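Local structure of Rho-class glutathione S-transferase (Laternula elliptica, 3QAV) at residues A[109-112]-A[113-116]; A[117-120]-A[121-124]; A[181-184]-A[185-189]. The protein probably catalyses the transfer of glutathione to electrophilic compounds. All coordinates share one frame; numbering follows the deposited sequence.

Contact 1 of 3, residues A[109-112]-A[113-116]; sequences PSDT and TIRA
Arg-115 turns its side chain back along the Pro-109 carbonyl. Its CG leaves anti to the carbonyl carbon (chi1 -70°), and a bend at chi3 brings the guanidinium round so that NH2 donates to Pro-109 O at 3.0 Å. The bond runs nearly along the C=O direction of Pro-109, while the oxygen sits at the guanidinium edge, slightly tilted from its plane. The charge itself has a stronger mate: NE makes a salt bridge with Glu-100 of the second subunit, so this one side chain ties the loop to the dimer interface. The Pro-109 ring packs its CG on the Ile-114 CG2 methyl at 3.6 Å, the two side chains meeting aslant. Thr-112 directs its side chain away from 113-116, to pack on Tyr-97 of the second subunit, and contributes to the turn through its backbone, Ala-116 N reaching Thr-112 O at 3.0 Å. One residue earlier, Arg-115 N donates to Asp-111 O at 2.8 Å. The Asp-111 carboxylate, swung anti to its own backbone N, accepts from Thr-113 N through the anti side of OD2 at 2.8 Å, the donor 33° out of the carboxylate plane. This is an aspartate N-cap, here starting helix 112-124.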
ATOM      1  N   PRO A 109     -11.459 -16.531  -2.580  1.00 29.00           N
ATOM      2  CA  PRO A 109     -11.987 -17.761  -3.178  1.00 30.56           C
ATOM      3  C   PRO A 109     -10.804 -18.726  -3.277  1.00 32.03           C
ATOM      4  O   PRO A 109      -9.686 -18.357  -2.924  1.00 31.78           O
ATOM      5  CB  PRO A 109     -12.489 -17.291  -4.539  1.00 30.05           C
ATOM      6  CG  PRO A 109     -11.562 -16.155  -4.861  1.00 29.49           C
ATOM      7  CD  PRO A 109     -11.493 -15.423  -3.550  1.00 28.34           C
ATOM      8  N   SER A 110     -11.025 -19.942  -3.757  1.00 32.95           N
ATOM      9  CA  SER A 110      -9.923 -20.907  -3.838  1.00 35.14           C
ATOM     10  C   SER A 110      -9.132 -20.856  -5.143  1.00 34.95           C
ATOM     11  O   SER A 110      -7.925 -21.099  -5.157  1.00 36.18           O
ATOM     12  CB  SER A 110     -10.445 -22.333  -3.605  1.00 36.61           C
ATOM     13  OG  SER A 110     -11.365 -22.726  -4.612  1.00 38.84           O
ATOM     14  N   ASP A 111      -9.802 -20.531  -6.239  1.00 33.55           N
ATOM     15  CA  ASP A 111      -9.130 -20.471  -7.527  1.00 33.51           C
ATOM     16  C   ASP A 111      -8.086 -19.358  -7.548  1.00 33.66           C
ATOM     17  O   ASP A 111      -8.401 -18.174  -7.381  1.00 31.77           O
ATOM     18  CB  ASP A 111     -10.161 -20.271  -8.643  1.00 37.15           C
ATOM     19  CG  ASP A 111      -9.546 -20.305 -10.030  1.00 39.78           C
ATOM     20  OD1 ASP A 111     -10.287 -20.592 -10.991  1.00 44.22           O
ATOM     21  OD2 ASP A 111      -8.335 -20.036 -10.170  1.00 40.89           O
ATOM     22  N   THR A 112      -6.839 -19.767  -7.762  1.00 33.09           N
ATOM     23  CA  THR A 112      -5.689 -18.876  -7.812  1.00 32.09           C
ATOM     24  C   THR A 112      -5.873 -17.722  -8.786  1.00 30.54           C
ATOM     25  O   THR A 112      -5.456 -16.598  -8.517  1.00 29.57           O
ATOM     26  CB  THR A 112      -4.420 -19.667  -8.203  1.00 34.34           C
ATOM     27  OG1 THR A 112      -4.108 -20.601  -7.161  1.00 37.43           O
ATOM     28  CG2 THR A 112      -3.247 -18.736  -8.404  1.00 34.51           C
ATOM     29  N   THR A 113      -6.482 -18.005  -9.927  1.00 29.67           N
ATOM     30  CA  THR A 113      -6.713 -16.972 -10.922  1.00 29.49           C
ATOM     31  C   THR A 113      -7.686 -15.925 -10.394  1.00 29.10           C
ATOM     32  O   THR A 113      -7.461 -14.729 -10.551  1.00 30.10           O
ATOM     33  CB  THR A 113      -7.257 -17.583 -12.220  1.00 28.90           C
ATOM     34  OG1 THR A 113      -6.231 -18.387 -12.818  1.00 29.60           O
ATOM     35  CG2 THR A 113      -7.686 -16.489 -13.193  1.00 29.83           C
ATOM     36  N   ILE A 114      -8.759 -16.372  -9.753  1.00 28.85           N
ATOM     37  CA  ILE A 114      -9.742 -15.448  -9.209  1.00 29.61           C
ATOM     38  C   ILE A 114      -9.149 -14.687  -8.017  1.00 30.29           C
ATOM     39  O   ILE A 114      -9.414 -13.495  -7.846  1.00 30.20           O
ATOM     40  CB  ILE A 114     -11.027 -16.183  -8.780  1.00 29.63           C
ATOM     41  CG1 ILE A 114     -11.605 -16.957  -9.975  1.00 31.29           C
ATOM     42  CG2 ILE A 114     -12.063 -15.172  -8.279  1.00 28.86           C
ATOM     43  CD1 ILE A 114     -12.891 -17.713  -9.662  1.00 32.36           C
ATOM     44  N   ARG A 115      -8.338 -15.369  -7.211  1.00 30.45           N
ATOM     45  CA  ARG A 115      -7.698 -14.743  -6.057  1.00 29.62           C
ATOM     46  C   ARG A 115      -6.824 -13.586  -6.523  1.00 28.47           C
ATOM     47  O   ARG A 115      -6.725 -12.556  -5.852  1.00 27.00           O
ATOM     48  CB  ARG A 115      -6.819 -15.747  -5.305  1.00 29.35           C
ATOM     49  CG  ARG A 115      -7.566 -16.837  -4.565  1.00 30.61           C
ATOM     50  CD  ARG A 115      -6.593 -17.900  -4.062  1.00 31.03           C
ATOM     51  NE  ARG A 115      -5.726 -17.386  -3.007  1.00 32.15           N
ATOM     52  CZ  ARG A 115      -6.025 -17.426  -1.713  1.00 34.18           C
ATOM     53  NH1 ARG A 115      -5.180 -16.927  -0.821  1.00 33.85           N
ATOM     54  NH2 ARG A 115      -7.161 -17.984  -1.309  1.00 32.84           N
ATOM     55  N   ALA A 116      -6.189 -13.770  -7.674  1.00 27.77           N
ATOM     56  CA  ALA A 116      -5.325 -12.744  -8.240  1.00 28.21           C
ATOM     57  C   ALA A 116      -6.118 -11.453  -8.458  1.00 26.62           C
ATOM     58  O   ALA A 116      -5.613 -10.354  -8.219  1.00 24.98           O
ATOM     59  CB  ALA A 116      -4.725 -13.230  -9.556  1.00 29.52           C
TER

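Contact 2 of 3, residues A[117-120]-A[121-124]; sequences KVYQ and RMFE
Met-122 and Tyr-119 run side by side on the buried flank of helix 112-124, with SD 3.9 Å from Tyr-119 CD2. The sulfur approaches the ring obliquely, 5.1 Å from its centroid, in a Met-aromatic contact. Val-118 CG1 meets the same sulfur, and Phe-123, one turn on from Tyr-119, points the same way and brings CE1 to 3.8 Å from Tyr-119 CD2. Phe-108 and helix 183-197 add to the packing around Met-122, while the Tyr-119 hydroxyl is hydrogen-bonded to Glu-100 of the second subunit. Beneath these side chains the backbone is regular alpha-helix, with bonds such as Met-122 N to Val-118 O. This is the first helix of the all-helical domain of the glutathione S-transferase fold, one face turned to the domain core and another to the dimer partner. Arg-121 bends at chi2 and chi3 so that its guanidinium lies across the Gln-120 chain, with Gln-120 CG over one face, 3.6 Å from NH1. The group is fixed edge-on by Glu-124: NE and NH1 both reach OE1, NH1 more strongly at 2.7 Å on the syn lone pair, and OE1 lies in the guanidinium plane. Tyr-168 adds a cation-pi contact to Arg-121 and a hydrogen bond to Glu-124 OE2, which also forms a salt bridge with Arg-75 of the second subunit. The packing is looser toward Lys-117, a partly exposed residue whose chain curls at three successive torsions and runs alongside Arg-121. Its CD touches Arg-121 NH2 at 3.4 Å, but the two positive ends stay apart, NZ standing 4.2 Å from NH2, a proximity that the Glu-124 carboxylate probably makes easier to bear.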
ATOM      1  N   LYS A 117      -7.361 -11.582  -8.904  1.00 25.17           N
ATOM      2  CA  LYS A 117      -8.188 -10.402  -9.124  1.00 26.67           C
ATOM      3  C   LYS A 117      -8.589  -9.751  -7.796  1.00 24.72           C
ATOM      4  O   LYS A 117      -8.715  -8.529  -7.724  1.00 26.35           O
ATOM      5  CB  LYS A 117      -9.433 -10.755  -9.942  1.00 27.35           C
ATOM      6  CG  LYS A 117     -10.468  -9.639 -10.008  1.00 33.99           C
ATOM      7  CD  LYS A 117      -9.892  -8.357 -10.586  1.00 35.07           C
ATOM      8  CE  LYS A 117      -9.510  -8.543 -12.046  1.00 42.72           C
ATOM      9  NZ  LYS A 117     -10.685  -9.002 -12.839  1.00 43.56           N
ATOM     10  N   VAL A 118      -8.788 -10.558  -6.751  1.00 21.64           N
ATOM     11  CA  VAL A 118      -9.138 -10.016  -5.436  1.00 23.67           C
ATOM     12  C   VAL A 118      -7.947  -9.187  -4.934  1.00 24.03           C
ATOM     13  O   VAL A 118      -8.116  -8.049  -4.499  1.00 24.59           O
ATOM     14  CB  VAL A 118      -9.476 -11.143  -4.416  1.00 25.12           C
ATOM     15  CG1 VAL A 118      -9.651 -10.558  -3.020  1.00 23.99           C
ATOM     16  CG2 VAL A 118     -10.773 -11.861  -4.839  1.00 24.42           C
ATOM     17  N   TYR A 119      -6.746  -9.760  -5.010  1.00 23.80           N
ATOM     18  CA  TYR A 119      -5.523  -9.059  -4.611  1.00 23.37           C
ATOM     19  C   TYR A 119      -5.401  -7.776  -5.446  1.00 23.28           C
ATOM     20  O   TYR A 119      -5.096  -6.713  -4.920  1.00 23.19           O
ATOM     21  CB  TYR A 119      -4.290  -9.942  -4.858  1.00 21.32           C
ATOM     22  CG  TYR A 119      -4.043 -11.037  -3.826  1.00 22.72           C
ATOM     23  CD1 TYR A 119      -3.785 -12.351  -4.227  1.00 22.80           C
ATOM     24  CD2 TYR A 119      -4.000 -10.748  -2.458  1.00 22.57           C
ATOM     25  CE1 TYR A 119      -3.488 -13.352  -3.294  1.00 22.80           C
ATOM     26  CE2 TYR A 119      -3.697 -11.743  -1.510  1.00 25.38           C
ATOM     27  CZ  TYR A 119      -3.443 -13.038  -1.937  1.00 26.52           C
ATOM     28  OH  TYR A 119      -3.137 -14.016  -1.015  1.00 28.77           O
ATOM     29  N   GLN A 120      -5.643  -7.871  -6.749  1.00 22.20           N
ATOM     30  CA  GLN A 120      -5.557  -6.682  -7.599  1.00 24.01           C
ATOM     31  C   GLN A 120      -6.445  -5.555  -7.062  1.00 22.32           C
ATOM     32  O   GLN A 120      -5.976  -4.429  -6.857  1.00 23.49           O
ATOM     33  CB  GLN A 120      -5.961  -7.012  -9.044  1.00 24.68           C
ATOM     34  CG  GLN A 120      -6.239  -5.781  -9.918  1.00 29.00           C
ATOM     35  CD  GLN A 120      -4.995  -4.950 -10.240  1.00 31.71           C
ATOM     36  OE1 GLN A 120      -5.092  -3.755 -10.556  1.00 34.15           O
ATOM     37  NE2 GLN A 120      -3.829  -5.581 -10.183  1.00 32.26           N
ATOM     38  N   ARG A 121      -7.720  -5.852  -6.831  1.00 22.18           N
ATOM     39  CA  ARG A 121      -8.646  -4.835  -6.328  1.00 24.80           C
ATOM     40  C   ARG A 121      -8.229  -4.290  -4.953  1.00 25.31           C
ATOM     41  O   ARG A 121      -8.252  -3.085  -4.735  1.00 24.93           O
ATOM     42  CB  ARG A 121     -10.066  -5.402  -6.275  1.00 24.86           C
ATOM     43  CG  ARG A 121     -10.648  -5.747  -7.655  1.00 28.31           C
ATOM     44  CD  ARG A 121     -11.058  -4.497  -8.439  1.00 30.16           C
ATOM     45  NE  ARG A 121     -10.014  -3.965  -9.310  1.00 29.94           N
ATOM     46  CZ  ARG A 121      -9.880  -4.254 -10.603  1.00 28.83           C
ATOM     47  NH1 ARG A 121      -8.889  -3.708 -11.306  1.00 24.60           N
ATOM     48  NH2 ARG A 121     -10.732  -5.082 -11.200  1.00 29.31           N
ATOM     49  N   MET A 122      -7.839  -5.176  -4.040  1.00 23.59           N
ATOM     50  CA  MET A 122      -7.399  -4.770  -2.705  1.00 24.77           C
ATOM     51  C   MET A 122      -6.356  -3.650  -2.730  1.00 24.27           C
ATOM     52  O   MET A 122      -6.574  -2.559  -2.197  1.00 23.24           O
ATOM     53  CB  MET A 122      -6.774  -5.955  -1.959  1.00 23.19           C
ATOM     54  CG  MET A 122      -7.737  -6.982  -1.431  1.00 23.86           C
ATOM     55  SD  MET A 122      -6.835  -8.475  -0.955  1.00 27.75           S
ATOM     56  CE  MET A 122      -5.699  -7.823   0.263  1.00 20.68           C
ATOM     57  N   PHE A 123      -5.216  -3.943  -3.346  1.00 24.74           N
ATOM     58  CA  PHE A 123      -4.104  -3.002  -3.417  1.00 25.82           C
ATOM     59  C   PHE A 123      -4.328  -1.795  -4.319  1.00 26.41           C
ATOM     60  O   PHE A 123      -3.718  -0.751  -4.120  1.00 29.22           O
ATOM     61  CB  PHE A 123      -2.834  -3.781  -3.795  1.00 24.47           C
ATOM     62  CG  PHE A 123      -2.524  -4.902  -2.818  1.00 27.17           C
ATOM     63  CD1 PHE A 123      -2.571  -6.234  -3.213  1.00 24.77           C
ATOM     64  CD2 PHE A 123      -2.264  -4.615  -1.479  1.00 25.55           C
ATOM     65  CE1 PHE A 123      -2.371  -7.267  -2.291  1.00 26.45           C
ATOM     66  CE2 PHE A 123      -2.065  -5.635  -0.550  1.00 27.45           C
ATOM     67  CZ  PHE A 123      -2.119  -6.966  -0.955  1.00 25.71           C
ATOM     68  N   GLU A 124      -5.217  -1.923  -5.295  1.00 27.37           N
ATOM     69  CA  GLU A 124      -5.509  -0.798  -6.174  1.00 29.50           C
ATOM     70  C   GLU A 124      -6.297   0.277  -5.409  1.00 30.68           C
ATOM     71  O   GLU A 124      -6.285   1.455  -5.787  1.00 31.26           O
ATOM     72  CB  GLU A 124      -6.310  -1.270  -7.390  1.00 26.68           C
ATOM     73  CG  GLU A 124      -6.568  -0.186  -8.434  1.00 26.74           C
ATOM     74  CD  GLU A 124      -7.337  -0.716  -9.630  1.00 27.99           C
ATOM     75  OE1 GLU A 124      -7.458  -1.951  -9.755  1.00 23.84           O
ATOM     76  OE2 GLU A 124      -7.807   0.100 -10.452  1.00 31.04           O
TER

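Contact 3 of 3, residues A[181-184]-A[185-189]; sequences FTMA and DVFFF
A capping box opens helix 183-197, pairing Thr-182 at the N-cap with Asp-185 three residues on. Asp-185 OD1 accepts from Thr-182 N at 3.1 Å through its anti lone pair, the N-H pointing to it at 155°. In return, the Thr-182 hydroxyl receives Ala-184 N in a weak bond of 3.4 Å to OG1. The hydroxyl can do this because OG1 stands between the backbone N and the carbonyl carbon (chi1 64°). A water joins the two side chains, taking a hydrogen bond from Thr-182 OG1 and giving one to Asp-185 OD1, each 2.8 Å long. The second carboxylate oxygen, OD2, is held by Tyr-212 OH and Val-176 N, so the buried group is gripped from both ends. With Asp-185 replaced by an alanine, Thr-182 N and the water would probably lose their shared acceptor, and Tyr-212 OH and Val-176 N theirs, leaving the first turn less firmly held. Phe-181, just before the cap, slides its ring past Asp-185 in the opposite direction, the ring and carboxylate planes only 18° apart, with CE1 against Asp-185 CB, and brings CZ to 3.9 Å from Val-186 CG2. On another side of the helix, Met-183 CG packs 3.5 Å from Phe-187 CE1, and its sulfur lies at the edge of the Phe-187 ring in a Met-aromatic contact. The Phe-181 to Val-186 contact spans the cap as a hydrophobic staple; capping box and staple together are the N-capping signature found at the start of this core helix in glutathione S-transferases.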
ATOM      1  N   PHE A 181     -18.654 -11.347  -1.679  1.00 32.01           N
ATOM      2  CA  PHE A 181     -17.938 -10.465  -0.766  1.00 31.43           C
ATOM      3  C   PHE A 181     -16.546 -11.091  -0.559  1.00 29.31           C
ATOM      4  O   PHE A 181     -16.432 -12.301  -0.370  1.00 29.26           O
ATOM      5  CB  PHE A 181     -18.694 -10.401   0.564  1.00 29.40           C
ATOM      6  CG  PHE A 181     -17.974  -9.645   1.642  1.00 32.18           C
ATOM      7  CD1 PHE A 181     -18.207  -8.285   1.831  1.00 32.45           C
ATOM      8  CD2 PHE A 181     -17.066 -10.298   2.478  1.00 31.55           C
ATOM      9  CE1 PHE A 181     -17.545  -7.580   2.845  1.00 34.40           C
ATOM     10  CE2 PHE A 181     -16.398  -9.606   3.490  1.00 33.67           C
ATOM     11  CZ  PHE A 181     -16.639  -8.242   3.675  1.00 34.84           C
ATOM     12  N   THR A 182     -15.495 -10.276  -0.611  1.00 27.46           N
ATOM     13  CA  THR A 182     -14.131 -10.777  -0.433  1.00 25.14           C
ATOM     14  C   THR A 182     -13.267  -9.734   0.264  1.00 25.08           C
ATOM     15  O   THR A 182     -13.737  -8.642   0.576  1.00 23.63           O
ATOM     16  CB  THR A 182     -13.466 -11.110  -1.787  1.00 24.76           C
ATOM     17  OG1 THR A 182     -13.318  -9.907  -2.552  1.00 24.39           O
ATOM     18  CG2 THR A 182     -14.315 -12.101  -2.575  1.00 24.44           C
ATOM     19  N   MET A 183     -12.002 -10.069   0.492  1.00 23.21           N
ATOM     20  CA  MET A 183     -11.080  -9.147   1.153  1.00 24.60           C
ATOM     21  C   MET A 183     -11.048  -7.803   0.430  1.00 23.21           C
ATOM     22  O   MET A 183     -10.842  -6.774   1.057  1.00 24.12           O
ATOM     23  CB  MET A 183      -9.660  -9.733   1.198  1.00 22.15           C
ATOM     24  CG  MET A 183      -8.689  -8.921   2.055  1.00 23.66           C
ATOM     25  SD  MET A 183      -9.150  -8.898   3.808  1.00 26.65           S
ATOM     26  CE  MET A 183      -8.531 -10.488   4.345  1.00 19.73           C
ATOM     27  N   ALA A 184     -11.255  -7.815  -0.885  1.00 23.41           N
ATOM     28  CA  ALA A 184     -11.244  -6.583  -1.671  1.00 24.52           C
ATOM     29  C   ALA A 184     -12.293  -5.583  -1.187  1.00 24.48           C
ATOM     30  O   ALA A 184     -12.045  -4.371  -1.175  1.00 24.22           O
ATOM     31  CB  ALA A 184     -11.471  -6.892  -3.146  1.00 24.26           C
ATOM     32  N   ASP A 185     -13.465  -6.081  -0.797  1.00 24.12           N
ATOM     33  CA  ASP A 185     -14.521  -5.198  -0.311  1.00 23.70           C
ATOM     34  C   ASP A 185     -14.175  -4.621   1.056  1.00 23.35           C
ATOM     35  O   ASP A 185     -14.627  -3.535   1.420  1.00 24.81           O
ATOM     36  CB  ASP A 185     -15.847  -5.948  -0.254  1.00 23.13           C
ATOM     37  CG  ASP A 185     -16.309  -6.382  -1.624  1.00 25.35           C
ATOM     38  OD1 ASP A 185     -16.159  -7.579  -1.957  1.00 22.88           O
ATOM     39  OD2 ASP A 185     -16.802  -5.510  -2.376  1.00 23.80           O
ATOM     40  N   VAL A 186     -13.366  -5.352   1.806  1.00 21.74           N
ATOM     41  CA  VAL A 186     -12.939  -4.907   3.126  1.00 23.58           C
ATOM     42  C   VAL A 186     -12.080  -3.651   2.952  1.00 22.83           C
ATOM     43  O   VAL A 186     -12.143  -2.713   3.754  1.00 22.89           O
ATOM     44  CB  VAL A 186     -12.088  -6.001   3.817  1.00 24.27           C
ATOM     45  CG1 VAL A 186     -11.338  -5.415   4.989  1.00 25.56           C
ATOM     46  CG2 VAL A 186     -12.979  -7.144   4.264  1.00 24.16           C
ATOM     47  N   PHE A 187     -11.275  -3.644   1.897  1.00 22.65           N
ATOM     48  CA  PHE A 187     -10.397  -2.513   1.625  1.00 24.13           C
ATOM     49  C   PHE A 187     -11.144  -1.379   0.945  1.00 22.84           C
ATOM     50  O   PHE A 187     -10.935  -0.208   1.247  1.00 23.17           O
ATOM     51  CB  PHE A 187      -9.238  -2.945   0.708  1.00 25.70           C
ATOM     52  CG  PHE A 187      -8.174  -3.763   1.395  1.00 26.32           C
ATOM     53  CD1 PHE A 187      -8.502  -4.900   2.119  1.00 26.22           C
ATOM     54  CD2 PHE A 187      -6.831  -3.395   1.301  1.00 26.90           C
ATOM     55  CE1 PHE A 187      -7.511  -5.663   2.744  1.00 26.52           C
ATOM     56  CE2 PHE A 187      -5.835  -4.149   1.918  1.00 27.58           C
ATOM     57  CZ  PHE A 187      -6.178  -5.284   2.641  1.00 28.48           C
ATOM     58  N   PHE A 188     -12.024  -1.737   0.023  1.00 23.55           N
ATOM     59  CA  PHE A 188     -12.753  -0.745  -0.761  1.00 25.02           C
ATOM     60  C   PHE A 188     -13.844   0.045  -0.054  1.00 25.95           C
ATOM     61  O   PHE A 188     -13.806   1.267  -0.016  1.00 27.18           O
ATOM     62  CB  PHE A 188     -13.350  -1.430  -1.994  1.00 24.45           C
ATOM     63  CG  PHE A 188     -14.029  -0.488  -2.943  1.00 24.30           C
ATOM     64  CD1 PHE A 188     -13.321   0.550  -3.539  1.00 23.88           C
ATOM     65  CD2 PHE A 188     -15.372  -0.651  -3.258  1.00 23.17           C
ATOM     66  CE1 PHE A 188     -13.942   1.413  -4.437  1.00 23.69           C
ATOM     67  CE2 PHE A 188     -16.001   0.209  -4.157  1.00 20.74           C
ATOM     68  CZ  PHE A 188     -15.285   1.239  -4.744  1.00 23.09           C
ATOM     69  N   PHE A 189     -14.819  -0.661   0.503  1.00 26.94           N
ATOM     70  CA  PHE A 189     -15.945  -0.019   1.163  1.00 25.52           C
ATOM     71  C   PHE A 189     -15.621   1.109   2.142  1.00 26.16           C
ATOM     72  O   PHE A 189     -16.190   2.195   2.046  1.00 26.14           O
ATOM     73  CB  PHE A 189     -16.800  -1.061   1.872  1.00 25.80           C
ATOM     74  CG  PHE A 189     -17.928  -0.469   2.641  1.00 25.38           C
ATOM     75  CD1 PHE A 189     -19.067  -0.014   1.986  1.00 25.23           C
ATOM     76  CD2 PHE A 189     -17.828  -0.307   4.022  1.00 24.18           C
ATOM     77  CE1 PHE A 189     -20.091   0.595   2.697  1.00 25.06           C
ATOM     78  CE2 PHE A 189     -18.838   0.296   4.733  1.00 26.05           C
ATOM     79  CZ  PHE A 189     -19.974   0.750   4.073  1.00 25.55           C
TER
HETATM   80  O   HOH W   1     -15.433  -9.094  -4.249  1.00 23.98           O

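Overall arrangement
Contact 1 runs from a loop into helix 112-124 and contact 2 follows on it, their centres about 11 Å apart; they touch where Pro-109 CD packs on Val-118 CG2. Contact 3 comes later, at the start of helix 183-197, yet its centre lies only about 9 Å from that of contact 2. The two helices pack through Met-122 and Arg-121 against Met-183, Ala-184 and Phe-187. Contacts 1 and 3, their centres about 15 Å apart, do not touch. Burial deepens from contact 1, at the surface, to contact 3, near the chain's centre. Contacts 1 and 2 reach the second subunit, so helix 112-124 links the dimer interface to the core helix, whose Phe-187 approaches glutathione-binding Ser-91.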